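Dihydropteridine reductase (PDB 1OOE) probably catalyses the NADH- or NADPH-dependent reduction of quinonoid dihydrobiopterin to tetrahydrobiopterin, working as a homodimer of the short-chain dehydrogenase/reductase family. Local coordinates at residues 149-154 with 219-224; 125-130 with 170-175; 30-35 with 42-47. All blocks are in the same frame, centred on the assembly; numbering follows the deposited sequence. Where two conformers were deposited one is given.

Contact 1: 149-154 with 219-224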
ATOM      1  N   ALA A 149       1.560   0.121   3.207  1.00  8.27           N
ATOM      2  CA  ALA A 149       0.117   0.333   3.214  1.00  6.27           C
ATOM      3  C   ALA A 149      -0.430  -0.064   4.584  1.00  6.60           C
ATOM      4  O   ALA A 149      -1.306   0.616   5.120  1.00  7.29           O
ATOM      5  CB  ALA A 149      -0.558  -0.486   2.113  1.00  7.72           C
ATOM      6  N   VAL A 150       0.088  -1.153   5.152  1.00  6.68           N
ATOM      7  CA  VAL A 150      -0.368  -1.599   6.471  1.00  6.23           C
ATOM      8  C   VAL A 150       0.003  -0.546   7.518  1.00  6.05           C
ATOM      9  O   VAL A 150      -0.772  -0.272   8.433  1.00  6.79           O
ATOM     10  CB  VAL A 150       0.245  -2.974   6.862  1.00  5.30           C
ATOM     11  CG1 VAL A 150      -0.125  -3.328   8.310  1.00  6.95           C
ATOM     12  CG2 VAL A 150      -0.278  -4.056   5.926  1.00  7.43           C
ATOM     13  N   HIS A 151       1.184   0.049   7.385  1.00  7.44           N
ATOM     14  CA  HIS A 151       1.598   1.085   8.326  1.00  7.15           C
ATOM     15  C   HIS A 151       0.647   2.284   8.218  1.00  5.66           C
ATOM     16  O   HIS A 151       0.273   2.875   9.232  1.00  6.08           O
ATOM     17  CB  HIS A 151       3.036   1.537   8.048  1.00  8.25           C
ATOM     18  CG  HIS A 151       4.073   0.502   8.368  1.00  8.62           C
ATOM     19  ND1 HIS A 151       5.426   0.757   8.280  1.00  9.89           N
ATOM     20  CD2 HIS A 151       3.957  -0.785   8.768  1.00  8.25           C
ATOM     21  CE1 HIS A 151       6.098  -0.331   8.614  1.00  7.87           C
ATOM     22  NE2 HIS A 151       5.230  -1.283   8.915  1.00  8.17           N
ATOM     23  N   HIS A 152       0.246   2.642   7.002  1.00  6.43           N
ATOM     24  CA  HIS A 152      -0.660   3.776   6.842  1.00  7.08           C
ATOM     25  C   HIS A 152      -2.042   3.441   7.403  1.00  8.06           C
ATOM     26  O   HIS A 152      -2.678   4.279   8.053  1.00  6.54           O
ATOM     27  CB  HIS A 152      -0.786   4.200   5.375  1.00  6.46           C
ATOM     28  CG  HIS A 152      -1.518   5.493   5.204  1.00  5.97           C
ATOM     29  ND1 HIS A 152      -2.890   5.561   5.076  1.00  6.84           N
ATOM     30  CD2 HIS A 152      -1.083   6.773   5.274  1.00  7.86           C
ATOM     31  CE1 HIS A 152      -3.267   6.828   5.083  1.00  5.54           C
ATOM     32  NE2 HIS A 152      -2.190   7.584   5.206  1.00  5.80           N
ATOM     33  N   LEU A 153      -2.487   2.211   7.156  1.00  7.01           N
ATOM     34  CA  LEU A 153      -3.781   1.739   7.644  1.00  7.38           C
ATOM     35  C   LEU A 153      -3.812   1.905   9.156  1.00  8.68           C
ATOM     36  O   LEU A 153      -4.819   2.313   9.737  1.00  7.15           O
ATOM     37  CB  LEU A 153      -3.968   0.263   7.278  1.00  7.12           C
ATOM     38  CG  LEU A 153      -5.111  -0.504   7.956  1.00  7.91           C
ATOM     39  CD1 LEU A 153      -6.447   0.125   7.615  1.00  9.50           C
ATOM     40  CD2 LEU A 153      -5.084  -1.948   7.505  1.00  8.15           C
ATOM     41  N   THR A 154      -2.691   1.579   9.789  1.00  6.28           N
ATOM     42  CA  THR A 154      -2.569   1.703  11.232  1.00  7.87           C
ATOM     43  C   THR A 154      -2.836   3.136  11.686  1.00  7.87           C
ATOM     44  O   THR A 154      -3.575   3.364  12.654  1.00  8.38           O
ATOM     45  CB  THR A 154      -1.163   1.265  11.684  1.00  7.71           C
ATOM     46  OG1 THR A 154      -0.987  -0.121  11.367  1.00  7.21           O
ATOM     47  CG2 THR A 154      -0.987   1.464  13.185  1.00  8.56           C
ATOM     48  N   GLY A 219      -1.881   3.429  17.460  1.00  8.75           N
ATOM     49  CA  GLY A 219      -1.305   3.794  16.175  1.00  9.64           C
ATOM     50  C   GLY A 219       0.202   3.600  16.129  1.00  9.05           C
ATOM     51  O   GLY A 219       0.837   3.787  15.085  1.00 10.00           O
ATOM     52  N   ALA A 220       0.780   3.206  17.255  1.00  9.28           N
ATOM     53  CA  ALA A 220       2.223   3.016  17.336  1.00  9.74           C
ATOM     54  C   ALA A 220       2.767   1.907  16.438  1.00  8.84           C
ATOM     55  O   ALA A 220       2.145   0.859  16.282  1.00  8.55           O
ATOM     56  CB  ALA A 220       2.625   2.740  18.784  1.00  9.58           C
ATOM     57  N   LEU A 221       3.935   2.165  15.854  1.00 10.19           N
ATOM     58  CA  LEU A 221       4.640   1.199  15.015  1.00  9.02           C
ATOM     59  C   LEU A 221       5.764   0.787  15.966  1.00 10.48           C
ATOM     60  O   LEU A 221       6.686   1.562  16.222  1.00 10.10           O
ATOM     61  CB  LEU A 221       5.195   1.883  13.757  1.00 10.80           C
ATOM     62  CG  LEU A 221       4.155   2.573  12.860  1.00  7.51           C
ATOM     63  CD1 LEU A 221       4.857   3.228  11.682  1.00  9.73           C
ATOM     64  CD2 LEU A 221       3.129   1.561  12.363  1.00  9.87           C
ATOM     65  N   LEU A 222       5.667  -0.430  16.492  1.00  9.51           N
ATOM     66  CA  LEU A 222       6.604  -0.938  17.493  1.00  9.11           C
ATOM     67  C   LEU A 222       7.727  -1.840  16.993  1.00 10.43           C
ATOM     68  O   LEU A 222       7.503  -3.014  16.702  1.00 10.79           O
ATOM     69  CB  LEU A 222       5.807  -1.681  18.570  1.00  9.85           C
ATOM     70  CG  LEU A 222       4.610  -0.893  19.124  1.00 10.00           C
ATOM     71  CD1 LEU A 222       3.709  -1.818  19.942  1.00  9.35           C
ATOM     72  CD2 LEU A 222       5.100   0.271  19.972  1.00 11.11           C
ATOM     73  N   LYS A 223       8.936  -1.293  16.918  1.00  9.75           N
ATOM     74  CA  LYS A 223      10.086  -2.074  16.471  1.00 11.35           C
ATOM     75  C   LYS A 223      10.585  -2.898  17.656  1.00 12.60           C
ATOM     76  O   LYS A 223      10.862  -2.361  18.731  1.00 12.23           O
ATOM     77  CB  LYS A 223      11.191  -1.147  15.956  1.00 11.61           C
ATOM     78  CG  LYS A 223      12.381  -1.870  15.340  1.00 12.51           C
ATOM     79  CD  LYS A 223      13.344  -0.872  14.718  1.00 13.53           C
ATOM     80  CE  LYS A 223      14.550  -1.553  14.090  1.00 15.26           C
ATOM     81  NZ  LYS A 223      15.453  -0.548  13.458  1.00 17.11           N
ATOM     82  N   ILE A 224      10.697  -4.205  17.457  1.00 10.84           N
ATOM     83  CA  ILE A 224      11.126  -5.090  18.524  1.00 11.50           C
ATOM     84  C   ILE A 224      12.493  -5.690  18.234  1.00 12.11           C
ATOM     85  O   ILE A 224      12.691  -6.357  17.217  1.00 12.07           O
ATOM     86  CB  ILE A 224      10.092  -6.206  18.731  1.00 12.65           C
ATOM     87  CG1 ILE A 224       8.729  -5.569  19.025  1.00 12.29           C
ATOM     88  CG2 ILE A 224      10.521  -7.120  19.877  1.00 14.16           C
ATOM     89  CD1 ILE A 224       7.595  -6.559  19.185  1.00 12.64           C
TER
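Thr154 carries much of this contact, and its side chain is worth following outward. CB points from the helix toward the 219-224 segment, and there the two branches part. OG1 stays beside the backbone N (chi1 -63°) and turns back along the helix: Thr154 OG1 lies 2.9 Å from Val150 O and is also hydrogen-bonded to Thr172 OG1 of the adjacent strand, so a buried hydroxyl has polar company on two sides. That leaves the methyl, CG2, to reach across. Thr154 CG2 stands 3.5 Å from Gly219 O and 3.8 Å from Gly219 CA, and touches Leu221 CD2 at 4.2 Å. Gly219 has a positive phi (98°), a backbone shape in which a side chain would run into the carbonyl oxygen before it.

Leu221 aims its side chain at the helix and uses one methyl for two neighbours. Besides Thr154, Leu221 CD2 covers one face of the His151 imidazole, its shortest approach being to His151 CG, 4.2 Å away. The ring is held at NE2, which is hydrogen-bonded to Ala130 N, so the leucine meets an anchored surface.

The contact thus packs helix 141-158 against Leu221 of strand 221-227 and Gly219 in the turn leading into it, with strand 169-175 completing the packing through Thr172 and Met174. Elsewhere on the same helix, Ala149 packs on Met145 of the second subunit and His152 bonds to Gly135 O of that subunit, placing this helix between sheet and dimer interface.

Contact 2: 125-130 with 170-175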
ATOM      1  N   LEU A 125      -6.629  -4.177  18.845  1.00  7.48           N
ATOM      2  CA  LEU A 125      -6.456  -4.706  17.495  1.00  7.46           C
ATOM      3  C   LEU A 125      -4.948  -4.635  17.262  1.00  7.85           C
ATOM      4  O   LEU A 125      -4.343  -3.572  17.421  1.00  8.30           O
ATOM      5  CB  LEU A 125      -7.163  -3.851  16.436  1.00  7.91           C
ATOM      6  CG  LEU A 125      -6.717  -4.134  14.987  1.00  7.38           C
ATOM      7  CD1 LEU A 125      -7.145  -5.540  14.566  1.00  8.89           C
ATOM      8  CD2 LEU A 125      -7.319  -3.094  14.046  1.00  8.84           C
ATOM      9  N   GLN A 126      -4.337  -5.765  16.927  1.00  6.62           N
ATOM     10  CA  GLN A 126      -2.902  -5.787  16.660  1.00  6.29           C
ATOM     11  C   GLN A 126      -2.663  -6.233  15.226  1.00  5.84           C
ATOM     12  O   GLN A 126      -3.264  -7.199  14.755  1.00  8.01           O
ATOM     13  CB  GLN A 126      -2.190  -6.724  17.641  1.00  7.49           C
ATOM     14  CG  GLN A 126      -0.739  -7.041  17.283  1.00  7.35           C
ATOM     15  CD  GLN A 126      -0.615  -8.320  16.479  1.00  9.10           C
ATOM     16  OE1 GLN A 126      -1.226  -9.334  16.823  1.00 10.82           O
ATOM     17  NE2 GLN A 126       0.183  -8.289  15.410  1.00  9.50           N
ATOM     18  N   LEU A 127      -1.801  -5.500  14.532  1.00  6.09           N
ATOM     19  CA  LEU A 127      -1.463  -5.805  13.147  1.00  6.14           C
ATOM     20  C   LEU A 127       0.039  -6.035  13.063  1.00  5.64           C
ATOM     21  O   LEU A 127       0.786  -5.708  13.989  1.00  5.40           O
ATOM     22  CB  LEU A 127      -1.850  -4.645  12.223  1.00  7.18           C
ATOM     23  CG  LEU A 127      -3.313  -4.188  12.224  1.00  6.78           C
ATOM     24  CD1 LEU A 127      -3.463  -3.001  11.289  1.00  7.73           C
ATOM     25  CD2 LEU A 127      -4.229  -5.337  11.798  1.00  6.86           C
ATOM     26  N   THR A 128       0.482  -6.586  11.943  1.00  6.56           N
ATOM     27  CA  THR A 128       1.899  -6.848  11.764  1.00  7.66           C
ATOM     28  C   THR A 128       2.454  -6.022  10.616  1.00  7.02           C
ATOM     29  O   THR A 128       2.013  -6.157   9.478  1.00  7.91           O
ATOM     30  CB  THR A 128       2.145  -8.340  11.501  1.00  9.75           C
ATOM     31  OG1 THR A 128       1.633  -9.107  12.601  1.00  9.22           O
ATOM     32  CG2 THR A 128       3.638  -8.616  11.363  1.00 11.04           C
ATOM     33  N   GLY A 129       3.416  -5.158  10.929  1.00  7.20           N
ATOM     34  CA  GLY A 129       4.023  -4.318   9.913  1.00  8.57           C
ATOM     35  C   GLY A 129       5.346  -4.911   9.465  1.00  8.44           C
ATOM     36  O   GLY A 129       5.469  -6.125   9.354  1.00  8.65           O
ATOM     37  N   ALA A 130       6.333  -4.054   9.213  1.00  8.42           N
ATOM     38  CA  ALA A 130       7.653  -4.518   8.794  1.00  8.04           C
ATOM     39  C   ALA A 130       8.706  -3.435   9.018  1.00  9.46           C
ATOM     40  O   ALA A 130       8.631  -2.351   8.440  1.00  9.39           O
ATOM     41  CB  ALA A 130       7.620  -4.923   7.323  1.00  8.74           C
ATOM     42  N   VAL A 170      -5.054   0.397  18.454  1.00  9.41           N
ATOM     43  CA  VAL A 170      -4.487  -0.427  17.394  1.00  9.79           C
ATOM     44  C   VAL A 170      -2.971  -0.330  17.584  1.00  9.49           C
ATOM     45  O   VAL A 170      -2.430   0.766  17.767  1.00  8.73           O
ATOM     46  CB  VAL A 170      -4.892   0.069  15.975  1.00 10.19           C
ATOM     47  CG1 VAL A 170      -4.485   1.518  15.777  1.00 11.76           C
ATOM     48  CG2 VAL A 170      -4.252  -0.814  14.919  1.00 12.36           C
ATOM     49  N   LEU A 171      -2.302  -1.480  17.599  1.00  7.97           N
ATOM     50  CA  LEU A 171      -0.850  -1.535  17.771  1.00  6.88           C
ATOM     51  C   LEU A 171      -0.282  -2.402  16.653  1.00  7.90           C
ATOM     52  O   LEU A 171      -0.825  -3.464  16.352  1.00  8.35           O
ATOM     53  CB  LEU A 171      -0.489  -2.130  19.140  1.00  9.93           C
ATOM     54  CG  LEU A 171      -0.959  -1.342  20.369  1.00  9.62           C
ATOM     55  CD1 LEU A 171      -0.528  -2.070  21.636  1.00 10.59           C
ATOM     56  CD2 LEU A 171      -0.384   0.072  20.335  1.00  9.98           C
ATOM     57  N   THR A 172       0.808  -1.950  16.039  1.00  8.67           N
ATOM     58  CA  THR A 172       1.415  -2.684  14.929  1.00  7.81           C
ATOM     59  C   THR A 172       2.862  -3.057  15.264  1.00  8.74           C
ATOM     60  O   THR A 172       3.698  -2.185  15.482  1.00  8.33           O
ATOM     61  CB  THR A 172       1.340  -1.828  13.641  1.00  8.43           C
ATOM     62  OG1 THR A 172      -0.035  -1.683  13.255  1.00  8.21           O
ATOM     63  CG2 THR A 172       2.104  -2.480  12.498  1.00  7.18           C
ATOM     64  N   ILE A 173       3.146  -4.358  15.315  1.00  6.73           N
ATOM     65  CA  ILE A 173       4.486  -4.826  15.668  1.00  7.25           C
ATOM     66  C   ILE A 173       5.440  -4.984  14.487  1.00  7.71           C
ATOM     67  O   ILE A 173       5.028  -5.326  13.381  1.00  7.28           O
ATOM     68  CB  ILE A 173       4.427  -6.171  16.434  1.00  7.91           C
ATOM     69  CG1 ILE A 173       3.845  -7.273  15.547  1.00 11.45           C
ATOM     70  CG2 ILE A 173       3.570  -6.014  17.688  1.00  8.67           C
ATOM     71  CD1 ILE A 173       3.857  -8.652  16.193  1.00 12.44           C
ATOM     72  N   MET A 174       6.723  -4.734  14.742  1.00  6.49           N
ATOM     73  CA  MET A 174       7.757  -4.845  13.715  1.00  8.69           C
ATOM     74  C   MET A 174       9.007  -5.520  14.285  1.00  8.90           C
ATOM     75  O   MET A 174      10.013  -4.865  14.566  1.00  7.84           O
ATOM     76  CB  MET A 174       8.123  -3.459  13.164  1.00  7.90           C
ATOM     77  CG  MET A 174       6.936  -2.647  12.637  1.00  8.48           C
ATOM     78  SD  MET A 174       7.404  -1.082  11.853  1.00  9.60           S
ATOM     79  CE  MET A 174       8.201  -0.220  13.244  1.00 10.45           C
ATOM     80  N   PRO A 175       8.950  -6.844  14.485  1.00  9.32           N
ATOM     81  CA  PRO A 175      10.123  -7.538  15.024  1.00  9.34           C
ATOM     82  C   PRO A 175      11.214  -7.698  13.962  1.00  9.28           C
ATOM     83  O   PRO A 175      10.927  -8.002  12.807  1.00 10.65           O
ATOM     84  CB  PRO A 175       9.550  -8.874  15.481  1.00 10.30           C
ATOM     85  CG  PRO A 175       8.444  -9.114  14.504  1.00 11.97           C
ATOM     86  CD  PRO A 175       7.796  -7.755  14.374  1.00 10.75           C
TER
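Leu127 O is gripped from two sides: Ile173 N, across the strands, donates to it at 3.0 Å, and Gln126 NE2, from its own strand, adds a weak bond of the same length. The bend in the glutamine chain (chi2 -94°) folds its amide back over the backbone, where NE2 also lies 3.8 Å from Ile173 CD1. Three more backbone bonds, Leu171 N to Leu125 O, Leu127 N to Leu171 O and Gly129 N to Ile173 O, hold the two parallel strands in register.

On the face of Leu125, Leu127, Val170 and Thr172, Leu125 CD2 lies alongside Val170 CG2 at 3.9 Å. Farther on, Thr172 CG2 presses against Gly129 N at 3.4 Å; any side chain on Gly129 would collide with that methyl. Met174 then continues the packing, its CG 3.8 Å from Ala130 N.

Lys147 NZ bonds to both Thr128 O and Gly129 O, while Ala130 touches Tyr143; these two partners have the spacing of the Tyr-x-x-x-Lys signature of the family. Two neighbouring parallel strands linked through helix 141-158 form a beta-alpha-beta crossover, in keeping with the central sheet of a Rossmann-type short-chain dehydrogenase.

Contact 3: 30-35 with 42-47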
ATOM      1  N   VAL A  30     -10.491 -19.126  21.917  1.00 11.25           N
ATOM      2  CA  VAL A  30      -9.777 -18.614  20.754  1.00 11.69           C
ATOM      3  C   VAL A  30     -10.340 -19.024  19.400  1.00 12.78           C
ATOM      4  O   VAL A  30     -10.581 -20.202  19.131  1.00 12.41           O
ATOM      5  CB  VAL A  30      -8.285 -19.021  20.803  1.00 11.77           C
ATOM      6  CG1 VAL A  30      -7.522 -18.339  19.676  0.50 11.52           C
ATOM      7  CG2 VAL A  30      -7.693 -18.661  22.156  0.50 12.64           C
ATOM      8  N   LEU A  31     -10.547 -18.031  18.546  1.00 11.75           N
ATOM      9  CA  LEU A  31     -11.055 -18.275  17.206  1.00 12.65           C
ATOM     10  C   LEU A  31      -9.896 -18.111  16.234  1.00 11.96           C
ATOM     11  O   LEU A  31      -9.208 -17.089  16.246  1.00 12.39           O
ATOM     12  CB  LEU A  31     -12.160 -17.276  16.852  1.00 14.42           C
ATOM     13  CG  LEU A  31     -13.474 -17.348  17.635  1.00 15.02           C
ATOM     14  CD1 LEU A  31     -13.279 -16.804  19.043  1.00 16.04           C
ATOM     15  CD2 LEU A  31     -14.537 -16.539  16.904  1.00 14.37           C
ATOM     16  N   ASN A  32      -9.675 -19.127  15.403  1.00 11.70           N
ATOM     17  CA  ASN A  32      -8.605 -19.084  14.412  1.00 10.92           C
ATOM     18  C   ASN A  32      -9.152 -18.808  13.020  1.00 11.47           C
ATOM     19  O   ASN A  32     -10.172 -19.371  12.618  1.00 11.05           O
ATOM     20  CB  ASN A  32      -7.844 -20.415  14.380  1.00 11.58           C
ATOM     21  CG  ASN A  32      -6.944 -20.540  13.156  1.00 12.48           C
ATOM     22  OD1 ASN A  32      -5.972 -19.803  13.011  1.00 12.78           O
ATOM     23  ND2 ASN A  32      -7.277 -21.470  12.266  1.00 14.07           N
ATOM     24  N   ILE A  33      -8.473 -17.929  12.290  1.00 10.96           N
ATOM     25  CA  ILE A  33      -8.858 -17.602  10.925  1.00 11.05           C
ATOM     26  C   ILE A  33      -7.620 -17.889  10.081  1.00 11.32           C
ATOM     27  O   ILE A  33      -6.588 -17.243  10.253  1.00 11.98           O
ATOM     28  CB  ILE A  33      -9.228 -16.109  10.767  1.00  9.92           C
ATOM     29  CG1 ILE A  33     -10.449 -15.770  11.627  1.00 10.43           C
ATOM     30  CG2 ILE A  33      -9.513 -15.797   9.303  1.00 10.31           C
ATOM     31  CD1 ILE A  33     -10.860 -14.302  11.567  1.00 11.96           C
ATOM     32  N   ASP A  34      -7.712 -18.870   9.189  1.00 11.67           N
ATOM     33  CA  ASP A  34      -6.575 -19.210   8.348  1.00 12.39           C
ATOM     34  C   ASP A  34      -7.013 -20.077   7.177  1.00 14.19           C
ATOM     35  O   ASP A  34      -8.194 -20.387   7.029  1.00 14.42           O
ATOM     36  CB  ASP A  34      -5.504 -19.943   9.165  1.00 12.81           C
ATOM     37  CG  ASP A  34      -4.089 -19.590   8.725  1.00 14.54           C
ATOM     38  OD1 ASP A  34      -3.834 -19.545   7.503  1.00 15.39           O
ATOM     39  OD2 ASP A  34      -3.229 -19.362   9.600  1.00 13.73           O
ATOM     40  N   LEU A  35      -6.048 -20.466   6.352  1.00 15.89           N
ATOM     41  CA  LEU A  35      -6.310 -21.287   5.177  1.00 16.12           C
ATOM     42  C   LEU A  35      -6.679 -22.725   5.535  1.00 16.20           C
ATOM     43  O   LEU A  35      -7.195 -23.470   4.702  1.00 18.20           O
ATOM     44  CB  LEU A  35      -5.083 -21.263   4.265  1.00 16.64           C
ATOM     45  CG  LEU A  35      -4.709 -19.877   3.732  1.00 18.19           C
ATOM     46  CD1 LEU A  35      -3.338 -19.927   3.071  1.00 19.53           C
ATOM     47  CD2 LEU A  35      -5.762 -19.403   2.747  1.00 18.99           C
ATOM     48  N   ASP A  42     -10.965 -23.100  19.536  1.00 17.07           N
ATOM     49  CA  ASP A  42     -12.347 -23.389  19.919  1.00 17.26           C
ATOM     50  C   ASP A  42     -13.266 -23.249  18.713  1.00 17.89           C
ATOM     51  O   ASP A  42     -14.306 -23.907  18.625  1.00 18.55           O
ATOM     52  CB  ASP A  42     -12.814 -22.445  21.030  1.00 20.23           C
ATOM     53  CG  ASP A  42     -12.044 -22.641  22.322  1.00 22.14           C
ATOM     54  OD1 ASP A  42     -10.925 -22.102  22.442  1.00 23.16           O
ATOM     55  OD2 ASP A  42     -12.558 -23.345  23.217  1.00 25.40           O
ATOM     56  N   SER A  43     -12.875 -22.378  17.790  1.00 16.08           N
ATOM     57  CA  SER A  43     -13.623 -22.139  16.564  1.00 15.63           C
ATOM     58  C   SER A  43     -12.647 -21.886  15.427  1.00 15.75           C
ATOM     59  O   SER A  43     -11.619 -21.234  15.613  1.00 15.43           O
ATOM     60  CB  SER A  43     -14.549 -20.931  16.713  1.00 16.72           C
ATOM     61  OG  SER A  43     -15.690 -21.256  17.485  1.00 19.29           O
ATOM     62  N   ASN A  44     -12.969 -22.418  14.255  1.00 13.89           N
ATOM     63  CA  ASN A  44     -12.127 -22.245  13.083  1.00 15.08           C
ATOM     64  C   ASN A  44     -12.892 -21.600  11.939  1.00 14.14           C
ATOM     65  O   ASN A  44     -13.955 -22.075  11.534  1.00 16.10           O
ATOM     66  CB  ASN A  44     -11.558 -23.593  12.634  1.00 13.93           C
ATOM     67  CG  ASN A  44     -10.332 -23.999  13.428  1.00 14.52           C
ATOM     68  OD1 ASN A  44      -9.265 -23.397  13.292  1.00 14.11           O
ATOM     69  ND2 ASN A  44     -10.478 -25.016  14.271  1.00 13.60           N
ATOM     70  N   ILE A  45     -12.341 -20.502  11.435  1.00 13.33           N
ATOM     71  CA  ILE A  45     -12.919 -19.768  10.320  1.00 13.66           C
ATOM     72  C   ILE A  45     -12.056 -20.138   9.117  1.00 14.35           C
ATOM     73  O   ILE A  45     -10.852 -19.881   9.112  1.00 13.70           O
ATOM     74  CB  ILE A  45     -12.841 -18.243  10.561  1.00 14.29           C
ATOM     75  CG1 ILE A  45     -13.522 -17.883  11.888  1.00 17.68           C
ATOM     76  CG2 ILE A  45     -13.473 -17.496   9.396  1.00 14.65           C
ATOM     77  CD1 ILE A  45     -14.972 -18.296  11.983  1.00 19.01           C
ATOM     78  N   LEU A  46     -12.671 -20.746   8.108  1.00 15.10           N
ATOM     79  CA  LEU A  46     -11.941 -21.184   6.921  1.00 17.73           C
ATOM     80  C   LEU A  46     -11.830 -20.140   5.821  1.00 17.93           C
ATOM     81  O   LEU A  46     -12.831 -19.598   5.355  1.00 19.01           O
ATOM     82  CB  LEU A  46     -12.588 -22.449   6.350  1.00 18.03           C
ATOM     83  CG  LEU A  46     -11.884 -23.078   5.143  1.00 20.80           C
ATOM     84  CD1 LEU A  46     -10.490 -23.531   5.546  1.00 22.46           C
ATOM     85  CD2 LEU A  46     -12.699 -24.254   4.634  1.00 21.66           C
ATOM     86  N   VAL A  47     -10.598 -19.882   5.394  1.00 17.48           N
ATOM     87  CA  VAL A  47     -10.339 -18.915   4.340  1.00 18.78           C
ATOM     88  C   VAL A  47      -9.991 -19.638   3.041  1.00 18.71           C
ATOM     89  O   VAL A  47      -9.111 -20.499   3.018  1.00 17.91           O
ATOM     90  CB  VAL A  47      -9.163 -17.986   4.707  1.00 17.37           C
ATOM     91  CG1 VAL A  47      -8.951 -16.958   3.607  1.00 18.80           C
ATOM     92  CG2 VAL A  47      -9.435 -17.300   6.037  1.00 18.32           C
TER
HETATM   93  O   HOH W   1      -8.526 -22.971   2.369  1.00 31.55           O
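This parallel pairing lies at one margin of the Rossmann-type sheet, between strand 28-34 and 43-46, the outermost strand of this chain's sheet. The shortest direct bond between the two strands is Ile45 N to Asn32 O, 2.7 Å and nearly straight at 171°. Asn32 N returns a bond to Ser43 O at 2.9 Å.

With CG anti to the backbone N (chi1 167°), Asn32 ND2 reaches Asn44 OD1 at 3.0 Å, an acceptor close to the plane of the Asn32 amide, although the two amide planes stand 77° apart. The same ND2 makes a weak bond to Ser36 O, while Asn44 OD1 also accepts from Asn38 N, so the pair is stitched to the connecting loop. In place of Asn32, a leucine would probably leave Asn44 OD1 without its cross-strand donor and Ser36 O without its weak one, loosening that loop.

The other face is mostly apolar: Ile33 CG1 runs beside Ile45 CB at 3.6 Å, and Ile33 CG2 meets Val47 CG2. Ile45 and Val47 touch helix 53-68, while Ile33 also packs on strand 4-9. Past the strand ends a water donates to both Leu35 O and Val47 O.

Asp34, bonded through OD2 to Lys12 N of what looks like the glycine-rich turn, ends the second strand where many NAD-using relatives place an acidic residue for the adenine ribose, consistent with a dinucleotide-binding Rossmann fold.

How the contacts relate
From the N terminus, contact 3 closes first: a short connection of six residues after residue 35 returns the chain to pair 42-47 beside 30-35, and the loop is finished before the others begin. Contact 2 opens at 125-130 and closes at 170-175, but contact 1 opens between those ends, at 149-154, and closes only at 219-224, so the two loops cross. Contacts 1 and 2 meet physically, through Leu222 O and Met174 N among others, their centres about 6 Å apart. Contact 3 shares the same sheet yet lies about 20 Å from contact 2, centre to centre. Together they tie one sheet margin, the sheet's middle and a covering helix.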